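N5-carboxyaminoimidazole ribonucleotide synthetase (Bacillus anthracis, PDB 3QFF) probably catalyses the ATP-dependent carboxylation of aminoimidazole ribonucleotide to N5-carboxyaminoimidazole ribonucleotide in purine biosynthesis, and binds ADP. Local coordinates at residues G26-L31 with H342-E347; A32-G37 with V54-I59. All blocks are in the same frame, centred on the assembly; numbering follows the deposited sequence.

Overall arrangement
Both contacts use helix 24-35, the first helix after strand 16-20 of the parallel sheet. Interaction 1 takes its early turns and interaction 2 its C-terminal end. Their centres lie about 11 Å apart. Along the chain the order is 26-31, 32-37, 54-59 and 342-347, so interaction 2 is local and interaction 1 spans most of the sequence. Interaction 2 stays within the preATP-grasp region. Interaction 1 joins that region to the C-terminal region at strand 339-343, the outermost strand of its sheet within this chain. The two meet where Ala30 and Leu31 pack on Val54. Both also touch the second subunit, so this helix serves the fold and the dimer together.

Interaction 1 (G26-L31 with H342-E347)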
ATOM      1  N   GLY A  26       1.867   8.815  11.207  1.00 21.31           N
ATOM      2  CA  GLY A  26       2.971   9.323  10.403  1.00 21.61           C
ATOM      3  C   GLY A  26       3.596   8.269   9.493  1.00 21.14           C
ATOM      4  O   GLY A  26       3.813   8.529   8.311  1.00 21.94           O
ATOM      5  N   ARG A  27       3.898   7.090  10.025  1.00 21.12           N
ATOM      6  CA  ARG A  27       4.498   6.025   9.215  1.00 20.96           C
ATOM      7  C   ARG A  27       3.599   5.640   8.032  1.00 20.51           C
ATOM      8  O   ARG A  27       4.065   5.513   6.900  1.00 20.30           O
ATOM      9  CB  ARG A  27       4.771   4.797  10.085  1.00 20.79           C
ATOM     10  CG  ARG A  27       5.289   3.561   9.328  1.00 22.04           C
ATOM     11  CD  ARG A  27       5.299   2.384  10.300  1.00 24.11           C
ATOM     12  NE  ARG A  27       5.823   1.131   9.751  1.00 25.15           N
ATOM     13  CZ  ARG A  27       7.095   0.739   9.823  1.00 26.66           C
ATOM     14  NH1 ARG A  27       8.015   1.525  10.371  1.00 26.43           N
ATOM     15  NH2 ARG A  27       7.455  -0.443   9.319  1.00 26.91           N
ATOM     16  N   MET A  28       2.314   5.469   8.302  1.00 20.58           N
ATOM     17  CA  MET A  28       1.380   5.087   7.247  1.00 21.40           C
ATOM     18  C   MET A  28       1.126   6.186   6.201  1.00 21.25           C
ATOM     19  O   MET A  28       0.983   5.880   5.010  1.00 21.84           O
ATOM     20  CB  MET A  28       0.088   4.542   7.848  1.00 21.18           C
ATOM     21  CG  MET A  28       0.294   3.136   8.404  1.00 23.81           C
ATOM     22  SD  MET A  28      -1.154   2.439   9.197  1.00 26.34           S
ATOM     23  CE  MET A  28      -1.253   3.337  10.751  1.00 25.52           C
ATOM     24  N   MET A  29       1.113   7.448   6.625  1.00 20.61           N
ATOM     25  CA  MET A  29       1.061   8.579   5.665  1.00 21.11           C
ATOM     26  C   MET A  29       2.307   8.499   4.774  1.00 20.55           C
ATOM     27  O   MET A  29       2.251   8.693   3.553  1.00 19.39           O
ATOM     28  CB  MET A  29       1.117   9.932   6.405  1.00 21.28           C
ATOM     29  CG  MET A  29      -0.172  10.442   7.061  1.00 25.12           C
ATOM     30  SD  MET A  29       0.186  12.043   7.886  1.00 31.92           S
ATOM     31  CE  MET A  29      -1.326  12.347   8.803  1.00 30.77           C
ATOM     32  N   ALA A  30       3.441   8.254   5.416  1.00 20.56           N
ATOM     33  CA  ALA A  30       4.733   8.292   4.739  1.00 20.47           C
ATOM     34  C   ALA A  30       4.889   7.147   3.738  1.00 20.98           C
ATOM     35  O   ALA A  30       5.466   7.334   2.663  1.00 20.92           O
ATOM     36  CB  ALA A  30       5.866   8.289   5.763  1.00 19.74           C
ATOM     37  N   LEU A  31       4.363   5.973   4.089  1.00 21.71           N
ATOM     38  CA  LEU A  31       4.347   4.829   3.164  1.00 22.47           C
ATOM     39  C   LEU A  31       3.497   5.101   1.925  1.00 22.60           C
ATOM     40  O   LEU A  31       3.897   4.771   0.802  1.00 22.63           O
ATOM     41  CB  LEU A  31       3.898   3.545   3.878  1.00 22.83           C
ATOM     42  CG  LEU A  31       4.982   2.960   4.819  1.00 24.58           C
ATOM     43  CD1 LEU A  31       4.388   1.971   5.802  1.00 26.19           C
ATOM     44  CD2 LEU A  31       6.094   2.282   4.017  1.00 24.50           C
ATOM     45  N   HIS A 342      -0.703  -5.370   9.694  1.00 23.71           N
ATOM     46  CA  HIS A 342       0.113  -4.164   9.723  1.00 24.12           C
ATOM     47  C   HIS A 342       0.808  -4.052  11.067  1.00 24.36           C
ATOM     48  O   HIS A 342       0.167  -4.133  12.113  1.00 24.75           O
ATOM     49  CB  HIS A 342      -0.742  -2.935   9.415  1.00 24.03           C
ATOM     50  CG  HIS A 342      -1.439  -3.037   8.095  1.00 23.70           C
ATOM     51  ND1 HIS A 342      -0.983  -2.405   6.958  1.00 24.70           N
ATOM     52  CD2 HIS A 342      -2.508  -3.771   7.712  1.00 23.31           C
ATOM     53  CE1 HIS A 342      -1.770  -2.713   5.940  1.00 23.69           C
ATOM     54  NE2 HIS A 342      -2.691  -3.556   6.369  1.00 23.99           N
ATOM     55  N   LEU A 343       2.121  -3.908  11.041  1.00 24.59           N
ATOM     56  CA  LEU A 343       2.857  -3.706  12.282  1.00 25.25           C
ATOM     57  C   LEU A 343       3.707  -2.448  12.167  1.00 25.18           C
ATOM     58  O   LEU A 343       4.296  -2.183  11.125  1.00 24.36           O
ATOM     59  CB  LEU A 343       3.677  -4.947  12.659  1.00 25.53           C
ATOM     60  CG  LEU A 343       2.871  -6.227  12.944  1.00 25.60           C
ATOM     61  CD1 LEU A 343       3.797  -7.433  13.131  1.00 25.19           C
ATOM     62  CD2 LEU A 343       1.981  -6.078  14.175  1.00 24.71           C
ATOM     63  N   TYR A 344       3.750  -1.673  13.243  1.00 25.07           N
ATOM     64  CA  TYR A 344       4.217  -0.295  13.169  1.00 26.55           C
ATOM     65  C   TYR A 344       5.720  -0.098  13.426  1.00 27.77           C
ATOM     66  O   TYR A 344       6.245   0.995  13.231  1.00 27.72           O
ATOM     67  CB  TYR A 344       3.391   0.578  14.134  1.00 26.24           C
ATOM     68  CG  TYR A 344       1.873   0.488  13.977  1.00 23.94           C
ATOM     69  CD1 TYR A 344       1.030   0.667  15.084  1.00 23.15           C
ATOM     70  CD2 TYR A 344       1.279   0.265  12.728  1.00 22.19           C
ATOM     71  CE1 TYR A 344      -0.367   0.623  14.961  1.00 21.92           C
ATOM     72  CE2 TYR A 344      -0.124   0.207  12.590  1.00 21.80           C
ATOM     73  CZ  TYR A 344      -0.932   0.396  13.715  1.00 21.21           C
ATOM     74  OH  TYR A 344      -2.289   0.344  13.591  1.00 21.36           O
ATOM     75  N   GLY A 345       6.413  -1.149  13.854  1.00 29.15           N
ATOM     76  CA  GLY A 345       7.858  -1.058  14.105  1.00 30.79           C
ATOM     77  C   GLY A 345       8.223  -0.397  15.426  1.00 32.44           C
ATOM     78  O   GLY A 345       9.297   0.191  15.556  1.00 31.90           O
ATOM     79  N   LYS A 346       7.320  -0.479  16.399  1.00 34.28           N
ATOM     80  CA  LYS A 346       7.598   0.016  17.735  1.00 36.85           C
ATOM     81  C   LYS A 346       8.423  -1.022  18.498  1.00 39.30           C
ATOM     82  O   LYS A 346       8.215  -2.232  18.354  1.00 39.14           O
ATOM     83  CB  LYS A 346       6.301   0.348  18.481  1.00 36.58           C
ATOM     84  CG  LYS A 346       5.606   1.620  17.992  1.00 34.12           C
ATOM     85  CD  LYS A 346       4.184   1.692  18.522  1.00 32.11           C
ATOM     86  CE  LYS A 346       3.466   2.986  18.093  1.00 28.91           C
ATOM     87  NZ  LYS A 346       2.144   3.139  18.814  1.00 26.95           N
ATOM     88  N   GLU A 347       9.361  -0.533  19.303  1.00 42.41           N
ATOM     89  CA  GLU A 347      10.284  -1.400  20.030  1.00 45.17           C
ATOM     90  C   GLU A 347       9.660  -1.932  21.322  1.00 45.97           C
ATOM     91  O   GLU A 347       9.481  -3.143  21.482  1.00 46.64           O
ATOM     92  CB  GLU A 347      11.582  -0.650  20.323  1.00 45.77           C
ATOM     93  CG  GLU A 347      12.806  -1.543  20.357  1.00 48.72           C
ATOM     94  CD  GLU A 347      13.887  -0.993  21.264  1.00 53.11           C
ATOM     95  OE1 GLU A 347      14.273   0.193  21.096  1.00 54.50           O
ATOM     96  OE2 GLU A 347      14.345  -1.747  22.152  1.00 54.25           O
TER
HETATM   97  O   HOH W   1       3.467  -0.283   9.257  1.00 28.56           O
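Arg27 and Tyr344 are the nearest residues across the contact, with CA atoms 7.5 Å apart, where helix 24-35 passes the end of strand 339-343. The Arg27 side chain is extended, with CG anti to its own N (chi1 175°), and it runs beside the backbone of Leu343 and Tyr344. Its CD lies 3.4 Å from Tyr344 O. That carbonyl oxygen sits over one face of the guanidinium, offset toward the rim, and the angle to NH1 is too poor for a hydrogen bond. A water does the bridging instead. It lies in the guanidinium plane, accepts from Arg27 NE at 2.8 Å and is hydrogen-bonded to Leu343 O at 2.8 Å. The contact thus joins the Rossmann-like N-terminal domain to the C-terminal domain, and Gly26, in the helix, is the last glycine of what looks like a GxGxxG pattern in the former. Arg27 NH2 also donates to Lys34 O of the second subunit, while NH1 donates to Pro50 O. Met28 makes the apolar half of the contact. Its chain bends at the last torsion (chi3 -74°), and CE comes 3.8 Å from Tyr344 CE2. The sulfur SD is 5.3 Å from the centroid of the Tyr344 ring, an oblique Met-aromatic contact. At the far end of the ring, the Tyr344 hydroxyl is hydrogen-bonded to His357 ND1.

Interaction 2 (A32-G37 with V54-I59); sequences AAKEMG and VADIEI
Lys34 and Asp56 form a salt bridge, with Lys34 NZ 2.7 Å from Asp56 OD2. The ammonium donates to the syn side of that oxygen, 19° out of the carboxylate plane. The second oxygen is farther off, with Asp56 OD1 3.2 Å from Lys34 NZ, so OD2 carries the bond. OD2 also accepts from the backbone N of Ile40. Two donors therefore hold this oxygen, which would be expected to favour the charged carboxylate. Lys34 NZ makes a further, weak hydrogen bond to Gln53 O of the second subunit.

The two side chains approach from opposite directions. Lys34 is bent twice, at chi2 (83°) and chi4 (79°), and this folded path carries its end past Val54 to the carboxylate. On the way CE comes 3.2 Å from Val54 O. This carbonyl oxygen is buried and has no hydrogen-bonding partner in the model. The Val54 side chain packs on Ala30 and Leu31 of the same helix, and Val54 also packs against Lys34 of the second subunit.

Helix 24-35 ends just beyond the lysine in a Schellman motif. Gly37 is its C-prime residue, with positive phi. Gly37 N bonds to Lys34 O at 3.0 Å, and Tyr38 N reaches back to Ala33 O. The chain then enters strand 39-44, where Ile40 touches Lys34. Asp56 precedes strand 57-60, which pairs in parallel with 39-44 at the edge of the sheet. The salt bridge thus ties the end of the helix to the start of this edge strand, while helix 294-303 packs against Ala32, Ala33 and Met36.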
ATOM      1  N   ALA A  32       2.346   5.736   2.135  1.00 22.40           N
ATOM      2  CA  ALA A  32       1.445   6.132   1.047  1.00 22.68           C
ATOM      3  C   ALA A  32       2.127   7.161   0.142  1.00 22.56           C
ATOM      4  O   ALA A  32       2.021   7.107  -1.093  1.00 22.39           O
ATOM      5  CB  ALA A  32       0.145   6.731   1.648  1.00 22.98           C
ATOM      6  N   ALA A  33       2.820   8.117   0.763  1.00 22.12           N
ATOM      7  CA  ALA A  33       3.452   9.208   0.012  1.00 22.94           C
ATOM      8  C   ALA A  33       4.609   8.677  -0.839  1.00 22.95           C
ATOM      9  O   ALA A  33       4.848   9.151  -1.946  1.00 22.74           O
ATOM     10  CB  ALA A  33       3.946  10.285   0.970  1.00 22.54           C
ATOM     11  N   LYS A  34       5.321   7.697  -0.290  1.00 23.78           N
ATOM     12  CA  LYS A  34       6.483   7.098  -0.944  1.00 25.46           C
ATOM     13  C   LYS A  34       6.074   6.359  -2.230  1.00 25.85           C
ATOM     14  O   LYS A  34       6.806   6.388  -3.217  1.00 25.11           O
ATOM     15  CB  LYS A  34       7.194   6.165   0.036  1.00 26.26           C
ATOM     16  CG  LYS A  34       8.696   6.409   0.186  1.00 30.87           C
ATOM     17  CD  LYS A  34       8.991   7.518   1.172  1.00 35.73           C
ATOM     18  CE  LYS A  34      10.461   7.507   1.594  1.00 36.34           C
ATOM     19  NZ  LYS A  34      11.357   8.125   0.575  1.00 37.78           N
ATOM     20  N   GLU A  35       4.899   5.717  -2.230  1.00 26.58           N
ATOM     21  CA  GLU A  35       4.406   5.021  -3.439  1.00 28.11           C
ATOM     22  C   GLU A  35       4.258   5.991  -4.607  1.00 27.68           C
ATOM     23  O   GLU A  35       4.491   5.626  -5.754  1.00 27.18           O
ATOM     24  CB  GLU A  35       3.081   4.291  -3.176  1.00 28.84           C
ATOM     25  CG  GLU A  35       3.280   3.026  -2.334  1.00 33.18           C
ATOM     26  CD  GLU A  35       2.037   2.553  -1.609  1.00 41.05           C
ATOM     27  OE1 GLU A  35       0.914   2.697  -2.159  1.00 43.21           O
ATOM     28  OE2 GLU A  35       2.196   2.002  -0.482  1.00 44.40           O
ATOM     29  N   MET A  36       3.901   7.229  -4.281  1.00 27.64           N
ATOM     30  CA  MET A  36       3.680   8.286  -5.251  1.00 28.10           C
ATOM     31  C   MET A  36       4.938   9.111  -5.502  1.00 27.42           C
ATOM     32  O   MET A  36       4.886  10.116  -6.197  1.00 28.34           O
ATOM     33  CB  MET A  36       2.536   9.196  -4.781  1.00 28.90           C
ATOM     34  CG  MET A  36       1.151   8.730  -5.229  1.00 31.11           C
ATOM     35  SD  MET A  36      -0.193   9.838  -4.712  1.00 37.24           S
ATOM     36  CE  MET A  36      -0.111   9.618  -2.947  1.00 33.05           C
ATOM     37  N   GLY A  37       6.056   8.688  -4.920  1.00 26.73           N
ATOM     38  CA  GLY A  37       7.357   9.273  -5.201  1.00 26.15           C
ATOM     39  C   GLY A  37       7.668  10.548  -4.440  1.00 25.58           C
ATOM     40  O   GLY A  37       8.491  11.338  -4.895  1.00 25.96           O
ATOM     41  N   VAL A  54      10.777   5.068   7.889  1.00 29.99           N
ATOM     42  CA  VAL A  54      10.442   5.191   6.480  1.00 30.72           C
ATOM     43  C   VAL A  54      10.788   6.581   5.937  1.00 30.92           C
ATOM     44  O   VAL A  54      10.581   6.847   4.769  1.00 32.42           O
ATOM     45  CB  VAL A  54       8.951   4.802   6.181  1.00 30.89           C
ATOM     46  CG1 VAL A  54       8.647   3.386   6.663  1.00 31.58           C
ATOM     47  CG2 VAL A  54       7.988   5.755   6.828  1.00 31.92           C
ATOM     48  N   ALA A  55      11.346   7.457   6.768  1.00 30.54           N
ATOM     49  CA  ALA A  55      11.609   8.836   6.344  1.00 29.92           C
ATOM     50  C   ALA A  55      12.997   9.007   5.738  1.00 30.03           C
ATOM     51  O   ALA A  55      13.909   8.236   6.051  1.00 29.92           O
ATOM     52  CB  ALA A  55      11.425   9.801   7.515  1.00 29.70           C
ATOM     53  N   ASP A  56      13.141  10.006   4.867  1.00 29.64           N
ATOM     54  CA  ASP A  56      14.434  10.349   4.273  1.00 29.73           C
ATOM     55  C   ASP A  56      15.217  11.228   5.251  1.00 29.72           C
ATOM     56  O   ASP A  56      16.447  11.117   5.371  1.00 29.01           O
ATOM     57  CB  ASP A  56      14.266  11.090   2.939  1.00 30.01           C
ATOM     58  CG  ASP A  56      13.492  10.283   1.896  1.00 31.08           C
ATOM     59  OD1 ASP A  56      14.136   9.649   1.034  1.00 33.44           O
ATOM     60  OD2 ASP A  56      12.238  10.276   1.933  1.00 29.85           O
ATOM     61  N   ILE A  57      14.495  12.100   5.951  1.00 29.20           N
ATOM     62  CA  ILE A  57      15.088  13.000   6.946  1.00 29.79           C
ATOM     63  C   ILE A  57      14.377  12.864   8.303  1.00 29.52           C
ATOM     64  O   ILE A  57      13.144  12.843   8.361  1.00 28.63           O
ATOM     65  CB  ILE A  57      15.042  14.468   6.459  1.00 29.53           C
ATOM     66  CG1 ILE A  57      15.779  14.597   5.123  1.00 31.58           C
ATOM     67  CG2 ILE A  57      15.632  15.425   7.505  1.00 30.72           C
ATOM     68  CD1 ILE A  57      15.639  15.953   4.461  1.00 32.76           C
ATOM     69  N   GLU A  58      15.160  12.771   9.380  1.00 29.57           N
ATOM     70  CA  GLU A  58      14.640  12.680  10.741  1.00 29.80           C
ATOM     71  C   GLU A  58      15.162  13.836  11.603  1.00 30.18           C
ATOM     72  O   GLU A  58      16.369  14.045  11.697  1.00 30.16           O
ATOM     73  CB  GLU A  58      15.030  11.332  11.359  1.00 30.61           C
ATOM     74  CG  GLU A  58      14.598  11.107  12.825  1.00 31.75           C
ATOM     75  CD  GLU A  58      15.190   9.823  13.435  1.00 34.92           C
ATOM     76  OE1 GLU A  58      14.603   9.274  14.386  1.00 35.59           O
ATOM     77  OE2 GLU A  58      16.238   9.337  12.957  1.00 38.72           O
ATOM     78  N   ILE A  59      14.248  14.589  12.210  1.00 29.85           N
ATOM     79  CA  ILE A  59      14.603  15.584  13.220  1.00 29.82           C
ATOM     80  C   ILE A  59      14.109  15.135  14.595  1.00 29.51           C
ATOM     81  O   ILE A  59      12.903  14.986  14.825  1.00 28.60           O
ATOM     82  CB  ILE A  59      14.046  16.989  12.877  1.00 29.89           C
ATOM     83  CG1 ILE A  59      14.578  17.455  11.526  1.00 29.76           C
ATOM     84  CG2 ILE A  59      14.405  17.995  13.970  1.00 30.69           C
ATOM     85  CD1 ILE A  59      13.793  18.587  10.904  1.00 29.24           C
TER